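Local coordinates for pentafunctional AROM polypeptide (Schizosaccharomyces pombe, PDB 5SWV), which probably carries out five steps of the shikimate pathway, the fragment here comprising its dehydroquinate dehydratase and shikimate dehydrogenase parts, at residues L17-I22 with L224-A229; R21-L26 with A62-L67; R30-G35 with V220-L225; V41-L46 with F78-I83. All blocks are in the same frame, centred on the assembly; numbering follows the deposited sequence.

Contact 1. Residues L17-I22 with L224-A229; sequences LNYPRI and LLPSKA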
loop_
_atom_site.group_PDB
_atom_site.type_symbol
_atom_site.label_atom_id
_atom_site.label_comp_id
_atom_site.label_asym_id
_atom_site.label_seq_id
_atom_site.Cartn_x
_atom_site.Cartn_y
_atom_site.Cartn_z
ATOM N N LEU A 17 -9.467 5.886 11.423
ATOM C CA LEU A 17 -8.800 5.282 12.580
ATOM C C LEU A 17 -9.159 6.039 13.853
ATOM O O LEU A 17 -8.780 7.193 14.031
ATOM C CB LEU A 17 -7.294 5.268 12.384
ATOM C CG LEU A 17 -6.522 4.309 13.273
ATOM C CD1 LEU A 17 -6.904 2.867 12.969
ATOM C CD2 LEU A 17 -5.040 4.524 13.045
ATOM N N ASN A 18 -9.897 5.374 14.734
ATOM C CA ASN A 18 -10.512 6.023 15.874
ATOM C C ASN A 18 -10.324 5.241 17.163
ATOM O O ASN A 18 -11.205 5.221 18.030
ATOM C CB ASN A 18 -11.987 6.270 15.570
ATOM C CG ASN A 18 -12.777 4.990 15.349
ATOM O OD1 ASN A 18 -12.217 3.927 15.077
ATOM N ND2 ASN A 18 -14.096 5.096 15.465
ATOM N N TYR A 19 -9.163 4.608 17.291
ATOM C CA TYR A 19 -8.735 4.077 18.572
ATOM C C TYR A 19 -8.413 5.250 19.490
ATOM O O TYR A 19 -8.073 6.323 19.008
ATOM C CB TYR A 19 -7.469 3.255 18.416
ATOM C CG TYR A 19 -7.632 1.903 17.768
ATOM C CD1 TYR A 19 -8.074 0.811 18.510
ATOM C CD2 TYR A 19 -7.281 1.691 16.431
ATOM C CE1 TYR A 19 -8.176 -0.447 17.940
ATOM C CE2 TYR A 19 -7.391 0.435 15.852
ATOM C CZ TYR A 19 -7.836 -0.628 16.616
ATOM O OH TYR A 19 -7.959 -1.881 16.075
ATOM N N PRO A 20 -8.480 5.048 20.808
ATOM C CA PRO A 20 -7.962 6.051 21.735
ATOM C C PRO A 20 -6.451 6.188 21.746
ATOM O O PRO A 20 -5.961 7.223 22.174
ATOM C CB PRO A 20 -8.412 5.548 23.107
ATOM C CG PRO A 20 -9.278 4.373 22.864
ATOM C CD PRO A 20 -8.957 3.855 21.515
ATOM N N ARG A 21 -5.728 5.145 21.334
ATOM C CA ARG A 21 -4.250 5.146 21.280
ATOM C C ARG A 21 -3.733 4.421 20.034
ATOM O O ARG A 21 -4.258 3.371 19.669
ATOM C CB ARG A 21 -3.693 4.420 22.502
ATOM C CG ARG A 21 -4.001 5.047 23.849
ATOM C CD ARG A 21 -3.211 6.334 24.032
ATOM N NE ARG A 21 -1.770 6.073 24.167
ATOM C CZ ARG A 21 -1.104 5.946 25.316
ATOM N NH1 ARG A 21 -1.698 6.064 26.511
ATOM N NH2 ARG A 21 0.194 5.701 25.266
ATOM N N ILE A 22 -2.696 4.957 19.395
ATOM C CA ILE A 22 -2.115 4.298 18.223
ATOM C C ILE A 22 -1.489 2.938 18.608
ATOM O O ILE A 22 -1.496 2.001 17.798
ATOM C CB ILE A 22 -1.135 5.227 17.437
ATOM C CG1 ILE A 22 -1.879 6.042 16.379
ATOM C CG2 ILE A 22 -0.070 4.449 16.656
ATOM C CD1 ILE A 22 -2.912 6.975 16.924
ATOM N N LEU A 224 -12.542 -4.674 13.564
ATOM C CA LEU A 224 -11.628 -4.539 14.692
ATOM C C LEU A 224 -11.530 -3.131 15.301
ATOM O O LEU A 224 -11.048 -2.988 16.429
ATOM C CB LEU A 224 -10.227 -5.018 14.283
ATOM C CG LEU A 224 -10.135 -6.489 13.824
ATOM C CD1 LEU A 224 -8.701 -6.879 13.494
ATOM C CD2 LEU A 224 -10.739 -7.463 14.843
ATOM N N LEU A 225 -11.974 -2.101 14.586
ATOM C CA LEU A 225 -11.994 -0.760 15.151
ATOM C C LEU A 225 -13.128 -0.709 16.156
ATOM O O LEU A 225 -14.084 -1.463 16.024
ATOM C CB LEU A 225 -12.191 0.289 14.071
ATOM C CG LEU A 225 -11.159 0.308 12.946
ATOM C CD1 LEU A 225 -11.343 1.563 12.109
ATOM C CD2 LEU A 225 -9.744 0.248 13.485
ATOM N N PRO A 226 -13.019 0.159 17.177
ATOM C CA PRO A 226 -14.005 0.098 18.250
ATOM C C PRO A 226 -15.417 0.527 17.851
ATOM O O PRO A 226 -16.374 0.076 18.473
ATOM C CB PRO A 226 -13.422 1.019 19.322
ATOM C CG PRO A 226 -12.572 1.965 18.573
ATOM C CD PRO A 226 -11.989 1.177 17.442
ATOM N N SER A 227 -15.555 1.364 16.825
ATOM C CA SER A 227 -16.877 1.871 16.427
ATOM C C SER A 227 -16.832 2.480 15.039
ATOM O O SER A 227 -15.745 2.754 14.522
ATOM C CB SER A 227 -17.386 2.926 17.431
ATOM O OG SER A 227 -16.426 3.942 17.681
ATOM N N LYS A 228 -18.009 2.684 14.446
ATOM C CA LYS A 228 -18.119 3.451 13.212
ATOM C C LYS A 228 -17.904 4.903 13.539
ATOM O O LYS A 228 -18.301 5.373 14.608
ATOM C CB LYS A 228 -19.493 3.315 12.577
ATOM C CG LYS A 228 -19.817 1.914 12.105
ATOM C CD LYS A 228 -21.246 1.811 11.607
ATOM C CE LYS A 228 -21.639 0.354 11.469
ATOM N NZ LYS A 228 -22.987 0.258 10.856
ATOM N N ALA A 229 -17.277 5.611 12.611
ATOM C CA ALA A 229 -17.095 7.050 12.744
ATOM C C ALA A 229 -18.412 7.799 12.584
ATOM O O ALA A 229 -18.607 8.836 13.194
ATOM C CB ALA A 229 -16.078 7.552 11.729
#
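Asn-18 makes a polar link between two loops, its side-chain amide giving a hydrogen bond to the backbone of Ser-227. ND2 of Asn-18 lies 3.0 Å from Ser-227 O, and the bond is nearly straight at 164°. The acceptor sits in the plane of the amide, whereas ND2 stands well above the plane of the Ser-227 carbonyl and so does not lie along a lone pair. With chi1 at 63°, CG of Asn-18 stands between the backbone N and the carbonyl carbon, and from there the amide extends across to the other loop. Asparagine suits the place because its short side chain presents an N-H donor to a main-chain oxygen without bringing in a charge.

Both loops follow neighbouring parallel strands, 13-17 and 218-220, the first and last strands of the TIM barrel of type I dehydroquinases. The contact therefore spans the C-terminal rim of the barrel where its two ends meet.

The apolar part centres on Leu-225 and Pro-226. Leu-225 CD2 is 3.9 Å from Leu-17 CD1, the two side chains crossing at about a right angle, and the same methyl packs obliquely against the ring of Tyr-19 near CE2. Pro-226 CD lies over one face of that ring, 4.0 Å above its plane and displaced to the rim. Pro-226 also meets Asn-18, with CG 3.6 Å from Asn-18 O and CD 3.6 Å from Asn-18 OD1. Tyr-19 also packs on Asp-24 and Ala-25 of helix 22-25, which makes its broad ring a wedge between that helix and loop 224-229.

Contact 2. Residues R21-L26 with A62-L67; sequences RIEDAL and AEQISL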
loop_
_atom_site.group_PDB
_atom_site.type_symbol
_atom_site.label_atom_id
_atom_site.label_comp_id
_atom_site.label_asym_id
_atom_site.label_seq_id
_atom_site.Cartn_x
_atom_site.Cartn_y
_atom_site.Cartn_z
ATOM N N ARG A 21 -5.728 5.145 21.334
ATOM C CA ARG A 21 -4.250 5.146 21.280
ATOM C C ARG A 21 -3.733 4.421 20.034
ATOM O O ARG A 21 -4.258 3.371 19.669
ATOM C CB ARG A 21 -3.693 4.420 22.502
ATOM C CG ARG A 21 -4.001 5.047 23.849
ATOM C CD ARG A 21 -3.211 6.334 24.032
ATOM N NE ARG A 21 -1.770 6.073 24.167
ATOM C CZ ARG A 21 -1.104 5.946 25.316
ATOM N NH1 ARG A 21 -1.698 6.064 26.511
ATOM N NH2 ARG A 21 0.194 5.701 25.266
ATOM N N ILE A 22 -2.696 4.957 19.395
ATOM C CA ILE A 22 -2.115 4.298 18.223
ATOM C C ILE A 22 -1.489 2.938 18.608
ATOM O O ILE A 22 -1.496 2.001 17.798
ATOM C CB ILE A 22 -1.135 5.227 17.437
ATOM C CG1 ILE A 22 -1.879 6.042 16.379
ATOM C CG2 ILE A 22 -0.070 4.449 16.656
ATOM C CD1 ILE A 22 -2.912 6.975 16.924
ATOM N N GLU A 23 -0.998 2.823 19.842
ATOM C CA GLU A 23 -0.490 1.543 20.371
ATOM C C GLU A 23 -1.521 0.420 20.224
ATOM O O GLU A 23 -1.159 -0.721 19.940
ATOM C CB GLU A 23 -0.101 1.655 21.852
ATOM C CG GLU A 23 1.139 2.493 22.142
ATOM C CD GLU A 23 0.857 3.979 22.385
ATOM O OE1 GLU A 23 -0.248 4.491 22.079
ATOM O OE2 GLU A 23 1.762 4.659 22.892
ATOM N N ASP A 24 -2.800 0.758 20.422
ATOM C CA ASP A 24 -3.913 -0.197 20.312
ATOM C C ASP A 24 -4.120 -0.660 18.874
ATOM O O ASP A 24 -4.633 -1.745 18.645
ATOM C CB ASP A 24 -5.229 0.411 20.837
ATOM C CG ASP A 24 -5.128 0.923 22.267
ATOM O OD1 ASP A 24 -4.213 0.490 23.001
ATOM O OD2 ASP A 24 -5.973 1.759 22.662
ATOM N N ALA A 25 -3.761 0.183 17.917
ATOM C CA ALA A 25 -3.893 -0.134 16.505
ATOM C C ALA A 25 -2.799 -1.053 15.979
ATOM O O ALA A 25 -3.056 -1.826 15.050
ATOM C CB ALA A 25 -3.902 1.146 15.697
ATOM N N LEU A 26 -1.601 -0.970 16.568
ATOM C CA LEU A 26 -0.396 -1.539 15.963
ATOM C C LEU A 26 -0.431 -3.045 15.727
ATOM O O LEU A 26 -0.096 -3.478 14.640
ATOM C CB LEU A 26 0.864 -1.186 16.749
ATOM C CG LEU A 26 1.306 0.277 16.789
ATOM C CD1 LEU A 26 2.634 0.377 17.533
ATOM C CD2 LEU A 26 1.399 0.910 15.401
ATOM N N ALA A 62 1.678 14.490 18.619
ATOM C CA ALA A 62 2.856 14.289 17.800
ATOM C C ALA A 62 3.515 12.916 18.004
ATOM O O ALA A 62 3.906 12.276 17.025
ATOM C CB ALA A 62 3.848 15.396 18.062
ATOM N N GLU A 63 3.647 12.467 19.254
ATOM C CA GLU A 63 4.202 11.124 19.536
ATOM C C GLU A 63 3.346 10.063 18.870
ATOM O O GLU A 63 3.868 9.136 18.261
ATOM C CB GLU A 63 4.307 10.844 21.038
ATOM C CG GLU A 63 5.621 11.314 21.666
ATOM C CD GLU A 63 5.477 11.962 23.052
ATOM O OE1 GLU A 63 6.396 12.748 23.433
ATOM O OE2 GLU A 63 4.458 11.701 23.753
ATOM N N GLN A 64 2.030 10.244 18.951
ATOM C CA GLN A 64 1.076 9.336 18.334
ATOM C C GLN A 64 1.215 9.288 16.817
ATOM O O GLN A 64 1.311 8.211 16.245
ATOM C CB GLN A 64 -0.345 9.740 18.708
ATOM C CG GLN A 64 -0.652 9.586 20.183
ATOM C CD GLN A 64 -0.977 8.166 20.537
ATOM O OE1 GLN A 64 -2.096 7.711 20.300
ATOM N NE2 GLN A 64 -0.018 7.445 21.097
ATOM N N ILE A 65 1.243 10.452 16.176
ATOM C CA ILE A 65 1.343 10.520 14.719
ATOM C C ILE A 65 2.629 9.887 14.204
ATOM O O ILE A 65 2.611 9.182 13.190
ATOM C CB ILE A 65 1.239 11.975 14.187
ATOM C CG1 ILE A 65 -0.143 12.584 14.499
ATOM C CG2 ILE A 65 1.497 12.047 12.672
ATOM C CD1 ILE A 65 -1.331 11.750 14.081
ATOM N N SER A 66 3.746 10.144 14.878
ATOM C CA SER A 66 5.019 9.550 14.444
ATOM C C SER A 66 5.037 8.048 14.718
ATOM O O SER A 66 5.510 7.287 13.880
ATOM C CB SER A 66 6.255 10.272 15.026
ATOM O OG SER A 66 6.087 10.578 16.387
ATOM N N LEU A 67 4.494 7.623 15.858
ATOM C CA LEU A 67 4.381 6.192 16.178
ATOM C C LEU A 67 3.672 5.422 15.059
ATOM O O LEU A 67 4.056 4.295 14.730
ATOM C CB LEU A 67 3.658 5.990 17.521
ATOM C CG LEU A 67 3.536 4.575 18.099
ATOM C CD1 LEU A 67 4.898 3.940 18.345
ATOM C CD2 LEU A 67 2.739 4.595 19.395
#
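The short, weakly bonded helix 22-25, which follows the first barrel strand, meets helix 58-69 through the side chain of Gln-64 on one side and Ile-22 and Glu-23 on the other. Gln-64 uses both ends of its amide. OE1 of Gln-64 accepts from Ile-22 N at 3.0 Å with a bond angle of 163°, the donor tilted somewhat from the carbonyl plane, and NE2 gives to Glu-23 OE1 at 3.1 Å in an almost straight bond. Glutamine suits this place since it carries donor and acceptor in one flat group, here brought across by the bend at chi2 (-81°).

Glu-23 is also held from its own segment. Arg-21 grips it side-on, NE to OE1 and NH2 to OE2, the two bonds together forming a salt bridge, each 3.0 Å long and each meeting its oxygen from above the carboxylate plane. Thus OE1 takes two donors, Arg-21 NE and Gln-64 NE2, which reach it from opposite faces of that plane. The charged pair and the neutral amide together limit the rotation of the carboxylate.

In the barrel, helix 58-69 is the crossover of the beta-alpha-beta unit between strands 38-42 and 76-79, and the contact lays the small helix against its flank.

Leu-67, one turn on from Gln-64, supplies the apolar half. Its CG lies 3.9 Å from Ile-22 CG2. Leu-67 CD2 rests 3.6 Å from the carboxylate carbon CD of Glu-23, the side chains crossing at about a right angle. Leu-26 CD1 comes to 4.3 Å from Leu-67 CD1 at the margin. Ile-22 also packs on Leu-68 of the same helix, and Arg-21 on Phe-60.

Contact 3. Residues R30-G35 with V220-L225; sequences RDVTVG and VTHPLL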
loop_
_atom_site.group_PDB
_atom_site.type_symbol
_atom_site.label_atom_id
_atom_site.label_comp_id
_atom_site.label_asym_id
_atom_site.label_seq_id
_atom_site.Cartn_x
_atom_site.Cartn_y
_atom_site.Cartn_z
ATOM N N ARG A 30 -1.856 -3.994 9.998
ATOM C CA ARG A 30 -1.709 -4.512 8.643
ATOM C C ARG A 30 -2.999 -5.115 8.103
ATOM O O ARG A 30 -3.222 -5.083 6.900
ATOM C CB ARG A 30 -0.566 -5.512 8.585
ATOM C CG ARG A 30 0.751 -4.812 8.833
ATOM C CD ARG A 30 1.885 -5.789 8.946
ATOM N NE ARG A 30 3.097 -5.125 9.418
ATOM C CZ ARG A 30 4.316 -5.675 9.432
ATOM N NH1 ARG A 30 4.522 -6.920 8.989
ATOM N NH2 ARG A 30 5.350 -4.969 9.892
ATOM N N ASP A 31 -3.843 -5.647 8.988
ATOM C CA ASP A 31 -5.164 -6.162 8.614
ATOM C C ASP A 31 -6.222 -5.053 8.446
ATOM O O ASP A 31 -7.033 -5.103 7.511
ATOM C CB ASP A 31 -5.642 -7.212 9.637
ATOM C CG ASP A 31 -4.714 -8.470 9.717
ATOM O OD1 ASP A 31 -4.040 -8.839 8.714
ATOM O OD2 ASP A 31 -4.685 -9.105 10.799
ATOM N N VAL A 32 -6.214 -4.055 9.328
ATOM C CA VAL A 32 -7.255 -3.012 9.302
ATOM C C VAL A 32 -7.081 -1.979 8.204
ATOM O O VAL A 32 -8.006 -1.234 7.940
ATOM C CB VAL A 32 -7.395 -2.254 10.639
ATOM C CG1 VAL A 32 -7.558 -3.227 11.789
ATOM C CG2 VAL A 32 -6.224 -1.327 10.895
ATOM N N THR A 33 -5.902 -1.907 7.595
ATOM C CA THR A 33 -5.646 -0.937 6.517
ATOM C C THR A 33 -5.850 -1.502 5.110
ATOM O O THR A 33 -5.831 -0.744 4.139
ATOM C CB THR A 33 -4.230 -0.329 6.607
ATOM O OG1 THR A 33 -3.249 -1.366 6.559
ATOM C CG2 THR A 33 -4.078 0.440 7.899
ATOM N N VAL A 34 -6.017 -2.819 5.009
ATOM C CA VAL A 34 -6.414 -3.494 3.771
ATOM C C VAL A 34 -7.402 -2.658 2.954
ATOM O O VAL A 34 -8.416 -2.192 3.483
ATOM C CB VAL A 34 -7.019 -4.877 4.120
ATOM C CG1 VAL A 34 -8.018 -5.378 3.082
ATOM C CG2 VAL A 34 -5.891 -5.894 4.330
ATOM N N GLY A 35 -7.074 -2.455 1.676
ATOM C CA GLY A 35 -7.944 -1.781 0.718
ATOM C C GLY A 35 -8.004 -0.275 0.789
ATOM O O GLY A 35 -8.732 0.345 0.011
ATOM N N VAL A 220 -14.152 4.519 5.166
ATOM C CA VAL A 220 -14.521 3.172 5.524
ATOM C C VAL A 220 -14.010 2.864 6.926
ATOM O O VAL A 220 -13.164 3.584 7.469
ATOM C CB VAL A 220 -13.945 2.133 4.538
ATOM C CG1 VAL A 220 -14.446 2.405 3.130
ATOM C CG2 VAL A 220 -12.416 2.090 4.571
ATOM N N THR A 221 -14.527 1.777 7.489
ATOM C CA THR A 221 -14.128 1.299 8.801
ATOM C C THR A 221 -13.748 -0.174 8.670
ATOM O O THR A 221 -13.647 -0.680 7.548
ATOM C CB THR A 221 -15.240 1.541 9.850
ATOM O OG1 THR A 221 -14.801 1.067 11.132
ATOM C CG2 THR A 221 -16.548 0.841 9.479
ATOM N N HIS A 222 -13.524 -0.846 9.802
ATOM C CA HIS A 222 -13.140 -2.264 9.834
ATOM C C HIS A 222 -13.617 -2.903 11.152
ATOM O O HIS A 222 -13.641 -2.224 12.179
ATOM C CB HIS A 222 -11.625 -2.361 9.691
ATOM C CG HIS A 222 -11.110 -3.755 9.524
ATOM N ND1 HIS A 222 -10.862 -4.588 10.594
ATOM C CD2 HIS A 222 -10.779 -4.457 8.416
ATOM C CE1 HIS A 222 -10.406 -5.747 10.156
ATOM N NE2 HIS A 222 -10.349 -5.694 8.837
ATOM N N PRO A 223 -14.017 -4.194 11.141
ATOM C CA PRO A 223 -14.653 -4.793 12.352
ATOM C C PRO A 223 -13.865 -4.726 13.678
ATOM O O PRO A 223 -14.466 -4.745 14.763
ATOM C CB PRO A 223 -14.864 -6.254 11.938
ATOM C CG PRO A 223 -15.035 -6.198 10.454
ATOM C CD PRO A 223 -14.130 -5.100 9.974
ATOM N N LEU A 224 -12.542 -4.674 13.564
ATOM C CA LEU A 224 -11.628 -4.539 14.692
ATOM C C LEU A 224 -11.530 -3.131 15.301
ATOM O O LEU A 224 -11.048 -2.988 16.429
ATOM C CB LEU A 224 -10.227 -5.018 14.283
ATOM C CG LEU A 224 -10.135 -6.489 13.824
ATOM C CD1 LEU A 224 -8.701 -6.879 13.494
ATOM C CD2 LEU A 224 -10.739 -7.463 14.843
ATOM N N LEU A 225 -11.974 -2.101 14.586
ATOM C CA LEU A 225 -11.994 -0.760 15.151
ATOM C C LEU A 225 -13.128 -0.709 16.156
ATOM O O LEU A 225 -14.084 -1.463 16.024
ATOM C CB LEU A 225 -12.191 0.289 14.071
ATOM C CG LEU A 225 -11.159 0.308 12.946
ATOM C CD1 LEU A 225 -11.343 1.563 12.109
ATOM C CD2 LEU A 225 -9.744 0.248 13.485
#
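Val-32 and His-222 bring the backbones closest, with CA atoms 6.0 Å apart, where helix 29-32 meets a type I beta turn running from His-222 to Leu-225 and closed by a bond of 2.9 Å from Leu-225 N to His-222 O.

No hydrogen bond crosses between the segments; the imidazole of His-222 makes the contact through one of its faces. Val-32 CA stands over the ring centre, 3.9 Å from the centroid and only 10° off the normal, a CH-pi contact made by a backbone carbon of the helix. Carrying CG anti to the backbone N (chi1 -172°) is what swings the imidazole across to Val-32. The opposite face is covered by CD of the following residue, Pro-223, displaced to the rim, so the ring is sandwiched. A weak bond of 3.4 Å from Leu-224 N to His-222 ND1 may help to fix the rotation of the ring, and Leu-224 CB lies at the ring edge. A histidine fits here because it offers a flat surface to an aliphatic neighbour and, at its rim, a nitrogen that can accept from the turn.

Val-32 CG1 reaches beyond the ring: it is 3.8 Å from His-222 ND1, 4.1 Å from Leu-224 CB and 4.4 Å from Leu-225 CD2. The compact branched side chain thus fits among three residues of the turn.

Beneath the contact lies strand 13-17, whose Leu-15 touches both Val-32 and Leu-225. On another side the segment 30-35 faces the shikimate dehydrogenase part of the chain: Asp-31 and Val-34 pack on Pro-521, and Gly-35 N bonds to Thr-519, placing helix 29-32 between the barrel and its neighbour.

Contact 4. Residues V41-L46 with F78-I83; sequences VRVDYL and FTIRTI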
loop_
_atom_site.group_PDB
_atom_site.type_symbol
_atom_site.label_atom_id
_atom_site.label_comp_id
_atom_site.label_asym_id
_atom_site.label_seq_id
_atom_site.Cartn_x
_atom_site.Cartn_y
_atom_site.Cartn_z
ATOM N N VAL A 41 -6.509 9.837 11.007
ATOM C CA VAL A 41 -6.395 9.761 12.439
ATOM C C VAL A 41 -7.432 10.725 12.953
ATOM O O VAL A 41 -7.334 11.931 12.733
ATOM C CB VAL A 41 -5.017 10.190 12.951
ATOM C CG1 VAL A 41 -4.988 10.112 14.477
ATOM C CG2 VAL A 41 -3.922 9.327 12.330
ATOM N N ARG A 42 -8.445 10.173 13.603
ATOM C CA ARG A 42 -9.466 10.957 14.244
ATOM C C ARG A 42 -8.895 11.403 15.577
ATOM O O ARG A 42 -8.932 10.665 16.586
ATOM C CB ARG A 42 -10.762 10.151 14.404
ATOM C CG ARG A 42 -11.552 10.032 13.110
ATOM C CD ARG A 42 -12.218 11.343 12.694
ATOM N NE ARG A 42 -13.175 11.837 13.701
ATOM C CZ ARG A 42 -14.482 11.538 13.754
ATOM N NH1 ARG A 42 -15.078 10.736 12.868
ATOM N NH2 ARG A 42 -15.220 12.047 14.725
ATOM N N VAL A 43 -8.367 12.623 15.557
ATOM C CA VAL A 43 -7.624 13.184 16.674
ATOM C C VAL A 43 -8.578 13.432 17.842
ATOM O O VAL A 43 -8.199 13.278 19.014
ATOM C CB VAL A 43 -6.907 14.484 16.253
ATOM C CG1 VAL A 43 -6.210 15.136 17.439
ATOM C CG2 VAL A 43 -5.904 14.204 15.138
ATOM N N ASP A 44 -9.824 13.782 17.520
ATOM C CA ASP A 44 -10.868 13.921 18.542
ATOM C C ASP A 44 -11.111 12.655 19.392
ATOM O O ASP A 44 -11.543 12.771 20.543
ATOM C CB ASP A 44 -12.179 14.472 17.943
ATOM C CG ASP A 44 -12.759 13.593 16.840
ATOM O OD1 ASP A 44 -12.072 13.404 15.796
ATOM O OD2 ASP A 44 -13.917 13.116 17.012
ATOM N N TYR A 45 -10.788 11.478 18.849
ATOM C CA TYR A 45 -10.906 10.212 19.590
ATOM C C TYR A 45 -9.685 9.834 20.426
ATOM O O TYR A 45 -9.817 9.023 21.331
ATOM C CB TYR A 45 -11.249 9.046 18.654
ATOM C CG TYR A 45 -12.723 8.909 18.377
ATOM C CD1 TYR A 45 -13.356 9.787 17.514
ATOM C CD2 TYR A 45 -13.491 7.898 18.973
ATOM C CE1 TYR A 45 -14.706 9.676 17.235
ATOM C CE2 TYR A 45 -14.850 7.785 18.712
ATOM C CZ TYR A 45 -15.454 8.682 17.836
ATOM O OH TYR A 45 -16.795 8.623 17.524
ATOM N N LEU A 46 -8.512 10.398 20.144
ATOM C CA LEU A 46 -7.309 10.083 20.933
ATOM C C LEU A 46 -7.464 10.535 22.393
ATOM O O LEU A 46 -8.044 11.584 22.656
ATOM C CB LEU A 46 -6.070 10.767 20.353
ATOM C CG LEU A 46 -5.629 10.498 18.921
ATOM C CD1 LEU A 46 -4.447 11.383 18.565
ATOM C CD2 LEU A 46 -5.272 9.038 18.730
ATOM N N PHE A 78 -5.269 14.143 9.005
ATOM C CA PHE A 78 -5.284 14.586 10.397
ATOM C C PHE A 78 -6.607 15.312 10.621
ATOM O O PHE A 78 -6.803 16.429 10.133
ATOM C CB PHE A 78 -4.085 15.508 10.619
ATOM C CG PHE A 78 -3.902 15.982 12.035
ATOM C CD1 PHE A 78 -4.545 17.124 12.490
ATOM C CD2 PHE A 78 -3.025 15.330 12.890
ATOM C CE1 PHE A 78 -4.348 17.578 13.796
ATOM C CE2 PHE A 78 -2.811 15.778 14.181
ATOM C CZ PHE A 78 -3.473 16.902 14.646
ATOM N N THR A 79 -7.516 14.672 11.345
ATOM C CA THR A 79 -8.882 15.160 11.437
ATOM C C THR A 79 -9.298 15.399 12.858
ATOM O O THR A 79 -9.385 14.468 13.656
ATOM C CB THR A 79 -9.859 14.198 10.757
ATOM O OG1 THR A 79 -9.553 14.157 9.371
ATOM C CG2 THR A 79 -11.296 14.681 10.868
ATOM N N ILE A 80 -9.536 16.671 13.159
ATOM C CA ILE A 80 -10.208 17.082 14.380
ATOM C C ILE A 80 -11.643 17.397 14.028
ATOM O O ILE A 80 -11.919 18.424 13.404
ATOM C CB ILE A 80 -9.606 18.356 14.982
ATOM C CG1 ILE A 80 -8.150 18.147 15.362
ATOM C CG2 ILE A 80 -10.415 18.786 16.209
ATOM C CD1 ILE A 80 -7.475 19.451 15.754
ATOM N N ARG A 81 -12.530 16.500 14.447
ATOM C CA ARG A 81 -13.970 16.571 14.199
ATOM C C ARG A 81 -14.646 16.983 15.498
ATOM O O ARG A 81 -14.445 16.354 16.542
ATOM C CB ARG A 81 -14.467 15.201 13.764
ATOM C CG ARG A 81 -15.945 15.126 13.422
ATOM C CD ARG A 81 -16.313 15.857 12.145
ATOM N NE ARG A 81 -15.570 15.366 10.983
ATOM C CZ ARG A 81 -14.724 16.073 10.226
ATOM N NH1 ARG A 81 -14.488 17.364 10.446
ATOM N NH2 ARG A 81 -14.125 15.474 9.199
ATOM N N THR A 82 -15.443 18.042 15.419
ATOM C CA THR A 82 -16.079 18.669 16.582
ATOM C C THR A 82 -17.442 18.073 16.873
ATOM O O THR A 82 -17.998 17.328 16.063
ATOM C CB THR A 82 -16.286 20.180 16.371
ATOM O OG1 THR A 82 -17.201 20.409 15.294
ATOM C CG2 THR A 82 -14.992 20.867 16.052
ATOM N N ILE A 83 -18.003 18.450 18.014
ATOM C CA ILE A 83 -19.253 17.877 18.484
ATOM C C ILE A 83 -20.437 18.137 17.571
ATOM O O ILE A 83 -21.219 17.240 17.318
ATOM C CB ILE A 83 -19.526 18.283 19.951
ATOM C CG1 ILE A 83 -18.507 17.571 20.850
ATOM C CG2 ILE A 83 -20.946 17.920 20.393
ATOM C CD1 ILE A 83 -18.240 18.266 22.150
#
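Val-43 N gives a hydrogen bond of 2.8 Å to Thr-79 O, and Thr-79 N gives one of 3.1 Å to Val-41 O, two rungs of a parallel ladder in which Val-41 pairs with Phe-78 and Arg-42 with Thr-79. Just past the ladder, Arg-42 grips Asp-44 side-on: NE meets OD1 and NH2 meets OD2, each at 2.8 Å and each using the syn lone pair of the oxygen. Asp-44 OD1 also accepts a weak bond from Arg-81 N, and OD2 has a second partner in Leu-88 N. A short acidic residue suits this spot, since it can pair with the arginine and still accept, weakly, from the backbone just past the next strand.

Strands 38-42 and 76-79 are joined by helix 58-69 as a beta-alpha-beta crossover of the TIM barrel, and the residues here lie at their C-terminal ends, the rim that carries the active site in this fold. Two arginines gather there, consistent with a pocket for an anionic substrate. Arg-81 has its own acids, Asp-113 and Glu-115, while Thr-79 OG1 bonds to Glu-40.

Packing begins with the flat side of Arg-42: Arg-81 CB lies over one face of its guanidinium, 3.4 Å from NH2, and Thr-79 CG2 is 3.9 Å from Arg-42 CD. Away from these polar groups, Val-43 CG2 stands over the centre of the Phe-78 ring, 3.6 Å from the centroid and 13° off the normal, in a CH-pi contact. Phe-78 has CG anti to its own N (chi1 -176°), which brings the ring beneath that methyl. Val-43 CB also rests 4.0 Å from Ile-80 CG1.

How the contacts relate
All four contacts lie in the dehydroquinase barrel, but at different depths. Contact 4 is wholly buried, and it alone pairs strands; contacts 1 to 3 are only partly buried. Contacts 1 and 2 share Arg-21 and Ile-22, contacts 1 and 3 share Leu-224 and Leu-225, and contact 2 uses the helix that links the two strands of contact 4. Chemistry follows place: backbone bonds and an arginine-acid cluster in contact 4, an asparagine-to-backbone bond with leucine and proline packing in contact 1, a glutamine-carboxylate network in contact 2, and pure packing in contact 3. Leu-17 O lies 3.0 Å from Arg-42 N, probably hydrogen-bonded, tying contact 1 to contact 4.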